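Local coordinates for glutathione S-transferase, N-terminal domain protein (Pseudomonas putida, PDB 4NAX) that binds one oxidized glutathione disulfide per subunit and, as a member of the glutathione transferase superfamily, probably has transferase activity, at residues A[31-36]-A[186-191]; A[216-221]-A[225-230]; A[48-53]-A[69-74]; A[85-90]-A[94-99]. All coordinates share one frame; numbering follows the deposited sequence. Where two conformers were deposited one is given.

Interaction 1. Residues A[31-36]-A[186-191]; sequences GVKVSI and FPWVRN. With GDS (oxidized glutathione disulfide), chain C.
Val32 and Ile36 meet Pro187 in an apolar contact that joins the thioredoxin-like domain to the helical domain of this glutathione transferase fold. Val32 CG2 lies 3.6 Å from Pro187 CB, and Ile36 CD1 reaches Pro187 CG at 4.1 Å. The axes of the two segments come within 10.0 Å at a crossing angle of 134°. Lys33, extended beyond CG, runs to the indole of Trp188, where its CE stands near the ring plane at the edge, 3.9 Å from Trp188 CD1. The polar ends meet through a third residue: Lys33 NZ and Trp188 NE1 both bond Asn30 OD1, and NZ also holds Gln122 OE1. On the ligand side, Trp188 CZ2 packs 3.4 Å from OE4, a glycyl carboxylate oxygen of the glutathione disulfide, and Trp188 CH2 lies 3.7 Å from the ligand's CB2. An alanine in place of Trp188 would probably leave Asn30 OD1 without one donor and open a gap beside one glutathione half. Lysine and indole thus share one acceptor at the pocket wall, while proline and aliphatic groups pack between the two domains.

Interaction 2. Residues A[216-221]-A[225-230]; sequences NFLERP and HGLKIP. Unlike the reference sequence in segment 225-230: His225 (reference Arg).
His225 N donates to Pro221 O at 3.1 Å, with an N-H...O angle of 164°; this is the i to i+4 bond of the short helix 221-226. The donor is tilted 20° from the carbonyl plane. The same oxygen is approached by the imidazole, His225 CD2 lying 3.2 Å from Pro221 O. That ring belongs to a residue where the reference sequence has arginine, and it lies at the surface. The other first-shell contact is apolar: Leu218 CD2 touches Leu227 CD1 at 4.0 Å, the two leucines crossing at about a right angle, so that one CD branch of each meets the other across the bend.

One shell out, Arg190 packs on both leucines from helix 180-193, and Val32 of helix 31-41 touches Leu227. Arg220, at the N-cap position between the two helices, is anchored by a salt bridge from NE to Glu40 and a cation-pi contact with Tyr178. Beyond Gly226 the chain leaves through a type I turn to Ile229, closed by a weak Ile229 N to Gly226 O bond, while Gly226 O also takes Ser35 OG. Across the bend itself the chemistry comes down to one nearly straight backbone bond and a single leucine pair, with Glu40 and Ser35 of helix 31-41 bonding the neighbouring Arg220 and Gly226.

Interaction 3. Residues A[48-53]-A[69-74]; sequences HKVSFD and NKIPAI. With GDS (oxidized glutathione disulfide), chain C.
The cis-proline loop of the thioredoxin-like domain, which presents its backbone to glutathione, sets Ile71 against Val50 and Phe52 just before Pro72. Ile71 CG1 lies between the backbone N and carbonyl carbon (chi1 65°), which brings it 3.7 Å from Phe52 CZ and leaves CG2 to pack 3.8 Å from Val50 CB. The backbone of Ile71 pairs with the cysteinyl unit of the disulfide in antiparallel, sheet-like fashion: Ile71 N donates to O5 at 2.9 Å, and Ile71 O accepts from N5, also at 2.9 Å. Phe52 lies beside this pair, with the ligand's CA4 over one face of its ring and Phe52 CZ 3.3 Å from O5. Lys70 stretches along the ligand, its CD 3.8 Å from CD6 and its CE 3.5 Å from the carboxylate oxygen OE6. An alanine at Lys70 would probably lose the methylene cover over the ligand's CD6 amide and a positive charge near its OE6 carboxylate. Behind the loop, Phe62 of helix 60-65 covers both Val50 and Ile71. Strand 21-25 runs between strand 45-49, which the first segment leaves, and strand 73-76, which the second enters, with backbone bonds to each side.

Interaction 4. Residues A[85-90]-A[94-99]; sequences LPLFES and LQYLAE. With GDS (oxidized glutathione disulfide), chain C.
Ser90, whose backbone O accepts Leu94 N across the contact at 2.8 Å, has its OG gripped twice: it donates to OE8 of the glutathione disulfide at 2.5 Å and takes a hydrogen bond from Lys33 NZ. The residue opens helix 90-101, which follows the last strand of the thioredoxin-like sheet, and here the gamma-glutamyl end of the ligand docks. Ser90 N meets the other carboxylate oxygen, OE7, almost straight (2.8 Å, 174°), a place where the helix N terminus would probably also help stabilise the negative charge. Glu89, at the N-cap position, is bent at chi2 (-68°), bringing OE1 2.7 Å from the ligand amine N6. The strand and the helix are held together farther along by Tyr96. Leu85 CD2 sits over one ring face in a CH-pi contact, 3.7 Å from the centroid, while Leu87 CD2 lies obliquely to the ring and packs 3.8 Å from Tyr96 CB. Asp76 bonds the tyrosine hydroxyl. On the dimer side, Glu99 forms salt bridges with Arg112 of its own chain and with Arg112 of the second subunit. Gln95 NE2 also bonds Glu99, meeting its OE2 at 3.0 Å from 37° above the carboxylate plane.

How the interactions relate
From the N terminus, helix 31-41 is the first element to take part, and interaction 1 closes a long loop when helix 180-193 returns to it. Two smaller loops lie within that span, one after the other: interaction 3, between residues 48 and 74, and interaction 4, between 85 and 99. Their strands 73-76 and 85-88 are neighbours, joined by Ile74 N to Leu87 O. Interaction 2 closes a short loop between residues 216 and 230, after interaction 1, and packs back on helix 31-41; none of the four cross. Interactions 1, 3 and 4 all touch one glutathione disulfide, and interaction 1 brings in the helical domain.

Interaction 1. Residues A[31-36]-A[186-191]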
# COMPACT_ATOMS: atom_id res chain seq x y z
N GLY A 31 11.89 6.33 -1.60
CA GLY A 31 12.77 6.39 -2.75
C GLY A 31 13.78 5.27 -2.74
O GLY A 31 14.04 4.65 -3.77
N VAL A 32 14.38 5.01 -1.57
CA VAL A 32 15.45 4.02 -1.52
C VAL A 32 14.94 2.60 -1.72
O VAL A 32 15.70 1.73 -2.09
CB VAL A 32 16.32 4.13 -0.26
CG1 VAL A 32 16.91 5.52 -0.12
CG2 VAL A 32 15.57 3.70 0.99
N LYS A 33 13.65 2.34 -1.52
CA LYS A 33 13.13 1.01 -1.85
C LYS A 33 13.50 0.73 -3.31
O LYS A 33 13.90 -0.39 -3.65
CB LYS A 33 11.61 0.97 -1.74
CG LYS A 33 11.02 1.15 -0.35
CD LYS A 33 9.52 1.25 -0.47
CE LYS A 33 8.80 1.60 0.83
NZ LYS A 33 7.33 1.80 0.56
N VAL A 34 13.30 1.72 -4.19
CA VAL A 34 13.44 1.51 -5.61
C VAL A 34 14.89 1.49 -6.05
O VAL A 34 15.29 0.62 -6.85
CB VAL A 34 12.59 2.50 -6.39
CG1 VAL A 34 12.82 2.35 -7.89
CG2 VAL A 34 11.12 2.32 -6.06
N SER A 35 15.70 2.43 -5.54
CA SER A 35 17.13 2.37 -5.85
C SER A 35 17.78 1.08 -5.30
O SER A 35 18.60 0.46 -5.98
CB SER A 35 17.85 3.63 -5.40
OG SER A 35 17.50 3.90 -4.05
N ILE A 36 17.42 0.68 -4.08
CA ILE A 36 17.92 -0.58 -3.56
C ILE A 36 17.53 -1.73 -4.50
O ILE A 36 18.36 -2.58 -4.84
CB ILE A 36 17.43 -0.85 -2.13
CG1 ILE A 36 18.09 0.12 -1.16
CG2 ILE A 36 17.74 -2.29 -1.73
CD1 ILE A 36 17.49 0.12 0.22
N PHE A 186 12.39 -2.63 5.51
CA PHE A 186 13.54 -2.28 6.35
C PHE A 186 14.07 -0.85 6.19
O PHE A 186 14.52 -0.29 7.18
CB PHE A 186 14.62 -3.39 6.28
CG PHE A 186 14.11 -4.64 6.95
CD1 PHE A 186 13.98 -4.69 8.32
CD2 PHE A 186 13.66 -5.72 6.21
CE1 PHE A 186 13.39 -5.78 8.95
CE2 PHE A 186 13.08 -6.82 6.81
CZ PHE A 186 12.95 -6.85 8.18
N PRO A 187 13.95 -0.22 5.01
CA PRO A 187 14.30 1.22 4.97
C PRO A 187 13.43 2.05 5.89
O PRO A 187 13.88 3.10 6.39
CB PRO A 187 14.09 1.60 3.50
CG PRO A 187 14.33 0.30 2.76
CD PRO A 187 13.65 -0.72 3.65
N TRP A 188 12.18 1.64 6.07
CA TRP A 188 11.29 2.36 6.99
C TRP A 188 11.64 2.12 8.46
O TRP A 188 11.56 3.04 9.27
CB TRP A 188 9.83 2.02 6.70
CG TRP A 188 9.20 3.03 5.80
CD1 TRP A 188 8.82 2.89 4.49
CD2 TRP A 188 8.87 4.36 6.17
NE1 TRP A 188 8.25 4.07 4.04
CE2 TRP A 188 8.27 4.98 5.07
CE3 TRP A 188 9.04 5.10 7.35
CZ2 TRP A 188 7.81 6.28 5.10
CZ3 TRP A 188 8.61 6.40 7.38
CH2 TRP A 188 7.99 6.99 6.26
N VAL A 189 12.00 0.88 8.80
CA VAL A 189 12.47 0.61 10.15
C VAL A 189 13.71 1.46 10.44
O VAL A 189 13.81 2.12 11.50
CB VAL A 189 12.74 -0.89 10.37
CG1 VAL A 189 13.27 -1.14 11.77
CG2 VAL A 189 11.51 -1.76 10.13
N ARG A 190 14.66 1.47 9.50
CA ARG A 190 15.84 2.33 9.64
C ARG A 190 15.45 3.80 9.85
O ARG A 190 15.98 4.48 10.74
CB ARG A 190 16.73 2.22 8.41
CG ARG A 190 17.91 3.17 8.43
CD ARG A 190 18.76 3.05 7.17
NE ARG A 190 19.80 4.07 7.11
CZ ARG A 190 19.72 5.21 6.44
NH1 ARG A 190 18.67 5.53 5.70
NH2 ARG A 190 20.74 6.05 6.48
N ASN A 191 14.53 4.30 9.04
CA ASN A 191 14.17 5.70 9.13
C ASN A 191 13.57 6.06 10.49
O ASN A 191 13.84 7.13 11.03
CB ASN A 191 13.19 6.08 8.02
CG ASN A 191 13.31 7.53 7.62
OD1 ASN A 191 14.40 7.99 7.31
ND2 ASN A 191 12.20 8.24 7.60
N1 GDS C . 3.52 15.67 2.88
CA1 GDS C . 4.30 14.86 3.81
C1 GDS C . 3.90 15.13 5.24
OE1 GDS C . 4.15 14.25 6.10
OE2 GDS C . 3.33 16.20 5.55
CB1 GDS C . 5.79 15.17 3.63
CG1 GDS C . 6.74 14.13 4.22
CD1 GDS C . 6.63 12.81 3.50
O1 GDS C . 6.28 12.76 2.33
N2 GDS C . 6.92 11.73 4.22
CA2 GDS C . 6.94 10.39 3.68
C2 GDS C . 5.90 9.52 4.33
O2 GDS C . 5.66 9.62 5.53
CB2 GDS C . 8.32 9.76 3.89
SG2 GDS C . 9.65 10.50 2.94
N3 GDS C . 5.30 8.63 3.55
CA3 GDS C . 4.26 7.74 4.04
C3 GDS C . 4.21 6.40 3.35
OE3 GDS C . 3.11 5.80 3.39
OE4 GDS C . 5.26 5.95 2.87
N4 GDS C . 6.67 13.58 -0.54
CA4 GDS C . 6.53 14.83 -1.27
C4 GDS C . 5.37 15.66 -0.81
OE5 GDS C . 5.18 16.79 -1.36
OE6 GDS C . 4.66 15.22 0.13
C5 GDS C . 7.09 12.48 -1.15
O5 GDS C . 7.35 12.47 -2.35
CA5 GDS C . 7.29 11.25 -0.30
N5 GDS C . 6.80 10.07 -1.00
CB5 GDS C . 8.78 11.12 0.01
SG5 GDS C . 9.24 9.66 0.94
CA6 GDS C . 3.85 6.23 -1.78
C6 GDS C . 4.94 5.31 -2.24
OE7 GDS C . 5.60 5.65 -3.25
OE8 GDS C . 5.13 4.26 -1.59
N6 GDS C . 2.76 5.42 -1.17
CB6 GDS C . 4.40 7.23 -0.76
CG6 GDS C . 5.43 8.17 -1.40
CD6 GDS C . 5.86 9.28 -0.49
O6 GDS C . 5.39 9.42 0.65

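Interaction 2. Residues A[216-221]-A[225-230]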
# COMPACT_ATOMS: atom_id res chain seq x y z
N ASN A 216 21.09 -7.37 9.23
CA ASN A 216 21.45 -8.18 8.08
C ASN A 216 21.17 -7.42 6.75
O ASN A 216 21.96 -7.45 5.80
CB ASN A 216 20.64 -9.49 8.03
CG ASN A 216 20.92 -10.44 9.18
OD1 ASN A 216 20.13 -11.38 9.40
ND2 ASN A 216 22.02 -10.25 9.89
N PHE A 217 20.03 -6.75 6.69
CA PHE A 217 19.63 -5.97 5.53
C PHE A 217 20.67 -4.88 5.23
O PHE A 217 21.13 -4.73 4.09
CB PHE A 217 18.28 -5.33 5.83
CG PHE A 217 17.71 -4.51 4.69
CD1 PHE A 217 17.12 -5.12 3.60
CD2 PHE A 217 17.73 -3.13 4.74
CE1 PHE A 217 16.56 -4.36 2.58
CE2 PHE A 217 17.16 -2.37 3.75
CZ PHE A 217 16.56 -2.98 2.66
N LEU A 218 21.08 -4.17 6.28
CA LEU A 218 21.98 -3.04 6.10
C LEU A 218 23.40 -3.46 5.72
O LEU A 218 24.17 -2.66 5.20
CB LEU A 218 21.97 -2.14 7.35
CG LEU A 218 20.65 -1.43 7.63
CD1 LEU A 218 20.68 -0.73 8.98
CD2 LEU A 218 20.27 -0.46 6.53
N GLU A 219 23.76 -4.71 5.97
CA GLU A 219 25.06 -5.24 5.55
C GLU A 219 25.15 -5.49 4.05
O GLU A 219 26.24 -5.64 3.50
CB GLU A 219 25.37 -6.57 6.29
CG GLU A 219 25.70 -6.38 7.77
CD GLU A 219 25.56 -7.66 8.59
OE1 GLU A 219 25.51 -7.56 9.85
OE2 GLU A 219 25.49 -8.76 7.99
N ARG A 220 24.01 -5.57 3.37
CA ARG A 220 24.03 -5.93 1.96
C ARG A 220 24.62 -4.79 1.11
O ARG A 220 24.21 -3.64 1.26
CB ARG A 220 22.63 -6.26 1.46
CG ARG A 220 21.99 -7.47 2.11
CD ARG A 220 20.61 -7.75 1.54
NE ARG A 220 20.64 -8.14 0.14
CZ ARG A 220 20.85 -9.37 -0.30
NH1 ARG A 220 21.05 -10.38 0.55
NH2 ARG A 220 20.81 -9.62 -1.60
N PRO A 221 25.57 -5.09 0.20
CA PRO A 221 26.18 -3.98 -0.54
C PRO A 221 25.19 -3.19 -1.40
O PRO A 221 25.29 -1.97 -1.51
CB PRO A 221 27.28 -4.65 -1.39
CG PRO A 221 27.32 -6.07 -1.00
CD PRO A 221 26.31 -6.36 0.05
N HIS A 225 24.46 0.97 -1.28
CA HIS A 225 24.44 1.85 -2.45
C HIS A 225 23.08 2.52 -2.62
O HIS A 225 22.98 3.73 -2.80
CB HIS A 225 24.74 1.10 -3.74
CG HIS A 225 26.14 0.59 -3.84
ND1 HIS A 225 27.23 1.41 -3.67
CD2 HIS A 225 26.62 -0.63 -4.13
CE1 HIS A 225 28.33 0.71 -3.85
NE2 HIS A 225 27.99 -0.54 -4.10
N GLY A 226 22.02 1.71 -2.58
CA GLY A 226 20.69 2.24 -2.85
C GLY A 226 20.21 3.27 -1.85
O GLY A 226 19.45 4.17 -2.20
N LEU A 227 20.67 3.17 -0.61
CA LEU A 227 20.31 4.15 0.42
C LEU A 227 20.74 5.56 0.08
O LEU A 227 20.20 6.52 0.65
CB LEU A 227 20.94 3.81 1.78
CG LEU A 227 20.30 2.65 2.55
CD1 LEU A 227 21.15 2.33 3.77
CD2 LEU A 227 18.85 2.94 2.94
N LYS A 228 21.71 5.72 -0.82
CA LYS A 228 22.36 7.00 -1.07
C LYS A 228 21.95 7.65 -2.38
O LYS A 228 22.41 8.74 -2.69
CB LYS A 228 23.88 6.78 -1.03
CG LYS A 228 24.34 6.14 0.26
CD LYS A 228 25.85 5.95 0.31
CE LYS A 228 26.22 5.17 1.54
NZ LYS A 228 27.66 5.11 1.76
N ILE A 229 21.11 6.97 -3.15
CA ILE A 229 20.83 7.35 -4.54
C ILE A 229 19.38 7.83 -4.64
O ILE A 229 18.49 7.19 -4.09
CB ILE A 229 21.04 6.11 -5.44
CG1 ILE A 229 22.54 5.74 -5.43
CG2 ILE A 229 20.53 6.33 -6.86
CD1 ILE A 229 22.90 4.44 -6.12
N PRO A 230 19.14 8.93 -5.37
CA PRO A 230 20.08 9.74 -6.14
C PRO A 230 20.78 10.82 -5.33
O PRO A 230 20.18 11.41 -4.44
CB PRO A 230 19.18 10.42 -7.17
CG PRO A 230 17.89 10.57 -6.46
CD PRO A 230 17.75 9.33 -5.63

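Interaction 3. Residues A[48-53]-A[69-74]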
# COMPACT_ATOMS: atom_id res chain seq x y z
N HIS A 48 17.73 10.39 -11.24
CA HIS A 48 17.52 11.82 -11.27
C HIS A 48 17.01 12.30 -9.93
O HIS A 48 16.03 11.76 -9.40
CB HIS A 48 16.48 12.18 -12.33
CG HIS A 48 16.86 11.76 -13.71
ND1 HIS A 48 17.78 12.43 -14.49
CD2 HIS A 48 16.46 10.69 -14.44
CE1 HIS A 48 17.89 11.83 -15.66
NE2 HIS A 48 17.12 10.76 -15.64
N LYS A 49 17.66 13.32 -9.39
CA LYS A 49 17.23 13.90 -8.12
C LYS A 49 16.06 14.87 -8.27
O LYS A 49 16.16 15.86 -9.02
CB LYS A 49 18.40 14.62 -7.47
CG LYS A 49 18.03 15.23 -6.13
CD LYS A 49 19.22 15.89 -5.46
CE LYS A 49 18.84 16.40 -4.10
NZ LYS A 49 19.92 17.24 -3.51
N VAL A 50 14.98 14.58 -7.56
CA VAL A 50 13.80 15.42 -7.48
C VAL A 50 13.88 16.15 -6.14
O VAL A 50 13.68 15.55 -5.08
CB VAL A 50 12.52 14.57 -7.56
CG1 VAL A 50 11.27 15.43 -7.42
CG2 VAL A 50 12.49 13.82 -8.89
N SER A 51 14.25 17.43 -6.18
CA SER A 51 14.50 18.21 -4.96
C SER A 51 13.22 18.82 -4.41
O SER A 51 12.59 19.66 -5.06
CB SER A 51 15.50 19.32 -5.24
OG SER A 51 15.61 20.18 -4.12
N PHE A 52 12.87 18.44 -3.19
CA PHE A 52 11.71 19.04 -2.50
C PHE A 52 11.96 20.51 -2.15
O PHE A 52 11.03 21.32 -2.11
CB PHE A 52 11.38 18.26 -1.22
CG PHE A 52 10.91 16.84 -1.45
CD1 PHE A 52 10.58 16.36 -2.72
CD2 PHE A 52 10.81 15.97 -0.37
CE1 PHE A 52 10.16 15.06 -2.89
CE2 PHE A 52 10.38 14.67 -0.54
CZ PHE A 52 10.05 14.22 -1.80
N ASP A 53 13.22 20.86 -1.93
CA ASP A 53 13.60 22.25 -1.65
C ASP A 53 13.20 23.22 -2.77
O ASP A 53 12.87 24.39 -2.50
CB ASP A 53 15.10 22.34 -1.37
CG ASP A 53 15.49 21.74 -0.03
OD1 ASP A 53 14.60 21.59 0.84
OD2 ASP A 53 16.68 21.45 0.17
N ASN A 69 2.09 13.57 -7.14
CA ASN A 69 3.12 14.53 -6.75
C ASN A 69 4.15 14.00 -5.77
O ASN A 69 4.73 14.76 -5.00
CB ASN A 69 2.59 15.95 -6.43
CG ASN A 69 1.80 16.11 -5.14
OD1 ASN A 69 0.58 16.35 -5.19
ND2 ASN A 69 2.48 16.10 -4.01
N LYS A 70 4.42 12.69 -5.83
CA LYS A 70 5.35 12.07 -4.90
C LYS A 70 6.41 11.26 -5.60
O LYS A 70 6.21 10.76 -6.71
CB LYS A 70 4.59 11.26 -3.85
CG LYS A 70 3.76 12.23 -2.96
CD LYS A 70 3.16 11.70 -1.71
CE LYS A 70 2.39 12.83 -1.06
NZ LYS A 70 1.83 12.43 0.24
N ILE A 71 7.55 11.15 -4.94
CA ILE A 71 8.58 10.22 -5.36
C ILE A 71 8.43 8.93 -4.57
O ILE A 71 7.88 8.93 -3.45
CB ILE A 71 10.01 10.83 -5.20
CG1 ILE A 71 10.41 11.11 -3.74
CG2 ILE A 71 10.16 12.08 -6.04
CD1 ILE A 71 11.01 9.92 -3.00
N PRO A 72 8.97 7.82 -5.08
CA PRO A 72 9.65 7.66 -6.37
C PRO A 72 8.68 7.48 -7.54
O PRO A 72 7.52 7.08 -7.36
CB PRO A 72 10.46 6.39 -6.17
CG PRO A 72 9.60 5.56 -5.26
CD PRO A 72 8.98 6.57 -4.30
N ALA A 73 9.21 7.69 -8.74
CA ALA A 73 8.50 7.41 -9.99
C ALA A 73 9.55 6.92 -10.97
O ALA A 73 10.74 7.25 -10.84
CB ALA A 73 7.78 8.62 -10.51
N ILE A 74 9.12 6.14 -11.95
CA ILE A 74 9.99 5.67 -13.00
C ILE A 74 9.38 5.89 -14.38
O ILE A 74 8.17 6.02 -14.54
CB ILE A 74 10.36 4.17 -12.86
CG1 ILE A 74 9.12 3.26 -12.95
CG2 ILE A 74 11.13 3.94 -11.56
CD1 ILE A 74 9.43 1.80 -13.18
N1 GDS C . 3.52 15.67 2.88
CA1 GDS C . 4.30 14.86 3.81
C1 GDS C . 3.90 15.13 5.24
OE1 GDS C . 4.15 14.25 6.10
OE2 GDS C . 3.33 16.20 5.55
CB1 GDS C . 5.79 15.17 3.63
CG1 GDS C . 6.74 14.13 4.22
CD1 GDS C . 6.63 12.81 3.50
O1 GDS C . 6.28 12.76 2.33
N2 GDS C . 6.92 11.73 4.22
CA2 GDS C . 6.94 10.39 3.68
C2 GDS C . 5.90 9.52 4.33
O2 GDS C . 5.66 9.62 5.53
CB2 GDS C . 8.32 9.76 3.89
SG2 GDS C . 9.65 10.50 2.94
N3 GDS C . 5.30 8.63 3.55
CA3 GDS C . 4.26 7.74 4.04
C3 GDS C . 4.21 6.40 3.35
OE3 GDS C . 3.11 5.80 3.39
OE4 GDS C . 5.26 5.95 2.87
N4 GDS C . 6.67 13.58 -0.54
CA4 GDS C . 6.53 14.83 -1.27
C4 GDS C . 5.37 15.66 -0.81
OE5 GDS C . 5.18 16.79 -1.36
OE6 GDS C . 4.66 15.22 0.13
C5 GDS C . 7.09 12.48 -1.15
O5 GDS C . 7.35 12.47 -2.35
CA5 GDS C . 7.29 11.25 -0.30
N5 GDS C . 6.80 10.07 -1.00
CB5 GDS C . 8.78 11.12 0.01
SG5 GDS C . 9.24 9.66 0.94
CA6 GDS C . 3.85 6.23 -1.78
C6 GDS C . 4.94 5.31 -2.24
OE7 GDS C . 5.60 5.65 -3.25
OE8 GDS C . 5.13 4.26 -1.59
N6 GDS C . 2.76 5.42 -1.17
CB6 GDS C . 4.40 7.23 -0.76
CG6 GDS C . 5.43 8.17 -1.40
CD6 GDS C . 5.86 9.28 -0.49
O6 GDS C . 5.39 9.42 0.65

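Interaction 4. Residues A[85-90]-A[94-99]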
# COMPACT_ATOMS: atom_id res chain seq x y z
N LEU A 85 7.01 2.63 -20.18
CA LEU A 85 6.04 2.47 -19.10
C LEU A 85 6.31 3.51 -18.02
O LEU A 85 7.37 3.45 -17.38
CB LEU A 85 6.15 1.08 -18.48
CG LEU A 85 5.14 0.82 -17.36
CD1 LEU A 85 3.75 0.62 -17.93
CD2 LEU A 85 5.54 -0.35 -16.49
N PRO A 86 5.38 4.44 -17.80
CA PRO A 86 5.43 5.33 -16.65
C PRO A 86 4.84 4.63 -15.43
O PRO A 86 3.90 3.85 -15.57
CB PRO A 86 4.53 6.48 -17.06
CG PRO A 86 3.47 5.81 -17.91
CD PRO A 86 4.16 4.66 -18.60
N LEU A 87 5.40 4.86 -14.25
CA LEU A 87 4.85 4.23 -13.05
C LEU A 87 5.27 5.00 -11.81
O LEU A 87 6.43 5.39 -11.67
CB LEU A 87 5.32 2.77 -12.94
CG LEU A 87 4.41 1.82 -12.17
CD1 LEU A 87 3.05 1.65 -12.85
CD2 LEU A 87 5.08 0.48 -12.01
N PHE A 88 4.32 5.17 -10.90
CA PHE A 88 4.61 5.67 -9.56
C PHE A 88 4.05 4.69 -8.52
O PHE A 88 3.44 3.69 -8.88
CB PHE A 88 4.18 7.13 -9.40
CG PHE A 88 2.70 7.36 -9.52
CD1 PHE A 88 2.13 7.63 -10.75
CD2 PHE A 88 1.89 7.30 -8.42
CE1 PHE A 88 0.78 7.83 -10.88
CE2 PHE A 88 0.53 7.51 -8.53
CZ PHE A 88 -0.02 7.78 -9.77
N GLU A 89 4.29 5.01 -7.25
CA GLU A 89 4.06 4.18 -6.06
C GLU A 89 5.19 3.18 -5.89
O GLU A 89 5.33 2.23 -6.67
CB GLU A 89 2.71 3.46 -6.04
CG GLU A 89 1.53 4.39 -5.90
CD GLU A 89 1.47 5.08 -4.55
OE1 GLU A 89 1.85 4.45 -3.53
OE2 GLU A 89 1.02 6.26 -4.52
N SER A 90 6.00 3.39 -4.85
CA SER A 90 7.13 2.51 -4.59
C SER A 90 6.77 1.04 -4.63
O SER A 90 7.48 0.23 -5.24
CB SER A 90 7.78 2.88 -3.27
OG SER A 90 6.96 2.59 -2.17
N LEU A 94 8.24 -1.77 -7.12
CA LEU A 94 8.91 -2.97 -6.66
C LEU A 94 8.34 -4.21 -7.33
O LEU A 94 9.09 -5.09 -7.78
CB LEU A 94 8.81 -3.12 -5.15
CG LEU A 94 9.63 -2.15 -4.31
CD1 LEU A 94 9.36 -2.38 -2.82
CD2 LEU A 94 11.13 -2.30 -4.57
N GLN A 95 7.02 -4.32 -7.38
CA GLN A 95 6.41 -5.49 -7.99
C GLN A 95 6.73 -5.53 -9.50
O GLN A 95 7.08 -6.59 -10.03
CB GLN A 95 4.91 -5.50 -7.73
CG GLN A 95 4.23 -6.72 -8.32
CD GLN A 95 2.80 -6.90 -7.87
OE1 GLN A 95 2.24 -6.14 -7.09
NE2 GLN A 95 2.19 -7.96 -8.35
N TYR A 96 6.61 -4.40 -10.17
CA TYR A 96 6.97 -4.30 -11.59
C TYR A 96 8.42 -4.79 -11.84
O TYR A 96 8.67 -5.63 -12.72
CB TYR A 96 6.83 -2.86 -12.09
CG TYR A 96 7.39 -2.67 -13.48
CD1 TYR A 96 6.80 -3.28 -14.58
CD2 TYR A 96 8.55 -1.93 -13.70
CE1 TYR A 96 7.34 -3.15 -15.85
CE2 TYR A 96 9.07 -1.78 -14.97
CZ TYR A 96 8.46 -2.39 -16.05
OH TYR A 96 8.94 -2.25 -17.33
N LEU A 97 9.36 -4.28 -11.06
CA LEU A 97 10.76 -4.64 -11.25
C LEU A 97 11.04 -6.09 -10.93
O LEU A 97 11.86 -6.72 -11.59
CB LEU A 97 11.68 -3.73 -10.44
CG LEU A 97 11.72 -2.28 -10.90
CD1 LEU A 97 12.55 -1.46 -9.93
CD2 LEU A 97 12.26 -2.13 -12.31
N ALA A 98 10.38 -6.64 -9.91
CA ALA A 98 10.53 -8.04 -9.58
C ALA A 98 10.03 -8.93 -10.71
O ALA A 98 10.66 -9.94 -11.05
CB ALA A 98 9.80 -8.37 -8.30
N GLU A 99 8.89 -8.56 -11.28
CA GLU A 99 8.28 -9.35 -12.35
C GLU A 99 9.05 -9.21 -13.67
O GLU A 99 9.21 -10.17 -14.42
CB GLU A 99 6.80 -8.96 -12.51
CG GLU A 99 6.02 -9.44 -11.28
CD GLU A 99 4.58 -9.00 -11.20
OE1 GLU A 99 4.12 -8.14 -11.98
OE2 GLU A 99 3.89 -9.51 -10.28
N1 GDS C . 3.52 15.67 2.88
CA1 GDS C . 4.30 14.86 3.81
C1 GDS C . 3.90 15.13 5.24
OE1 GDS C . 4.15 14.25 6.10
OE2 GDS C . 3.33 16.20 5.55
CB1 GDS C . 5.79 15.17 3.63
CG1 GDS C . 6.74 14.13 4.22
CD1 GDS C . 6.63 12.81 3.50
O1 GDS C . 6.28 12.76 2.33
N2 GDS C . 6.92 11.73 4.22
CA2 GDS C . 6.94 10.39 3.68
C2 GDS C . 5.90 9.52 4.33
O2 GDS C . 5.66 9.62 5.53
CB2 GDS C . 8.32 9.76 3.89
SG2 GDS C . 9.65 10.50 2.94
N3 GDS C . 5.30 8.63 3.55
CA3 GDS C . 4.26 7.74 4.04
C3 GDS C . 4.21 6.40 3.35
OE3 GDS C . 3.11 5.80 3.39
OE4 GDS C . 5.26 5.95 2.87
N4 GDS C . 6.67 13.58 -0.54
CA4 GDS C . 6.53 14.83 -1.27
C4 GDS C . 5.37 15.66 -0.81
OE5 GDS C . 5.18 16.79 -1.36
OE6 GDS C . 4.66 15.22 0.13
C5 GDS C . 7.09 12.48 -1.15
O5 GDS C . 7.35 12.47 -2.35
CA5 GDS C . 7.29 11.25 -0.30
N5 GDS C . 6.80 10.07 -1.00
CB5 GDS C . 8.78 11.12 0.01
SG5 GDS C . 9.24 9.66 0.94
CA6 GDS C . 3.85 6.23 -1.78
C6 GDS C . 4.94 5.31 -2.24
OE7 GDS C . 5.60 5.65 -3.25
OE8 GDS C . 5.13 4.26 -1.59
N6 GDS C . 2.76 5.42 -1.17
CB6 GDS C . 4.40 7.23 -0.76
CG6 GDS C . 5.43 8.17 -1.40
CD6 GDS C . 5.86 9.28 -0.49
O6 GDS C . 5.39 9.42 0.65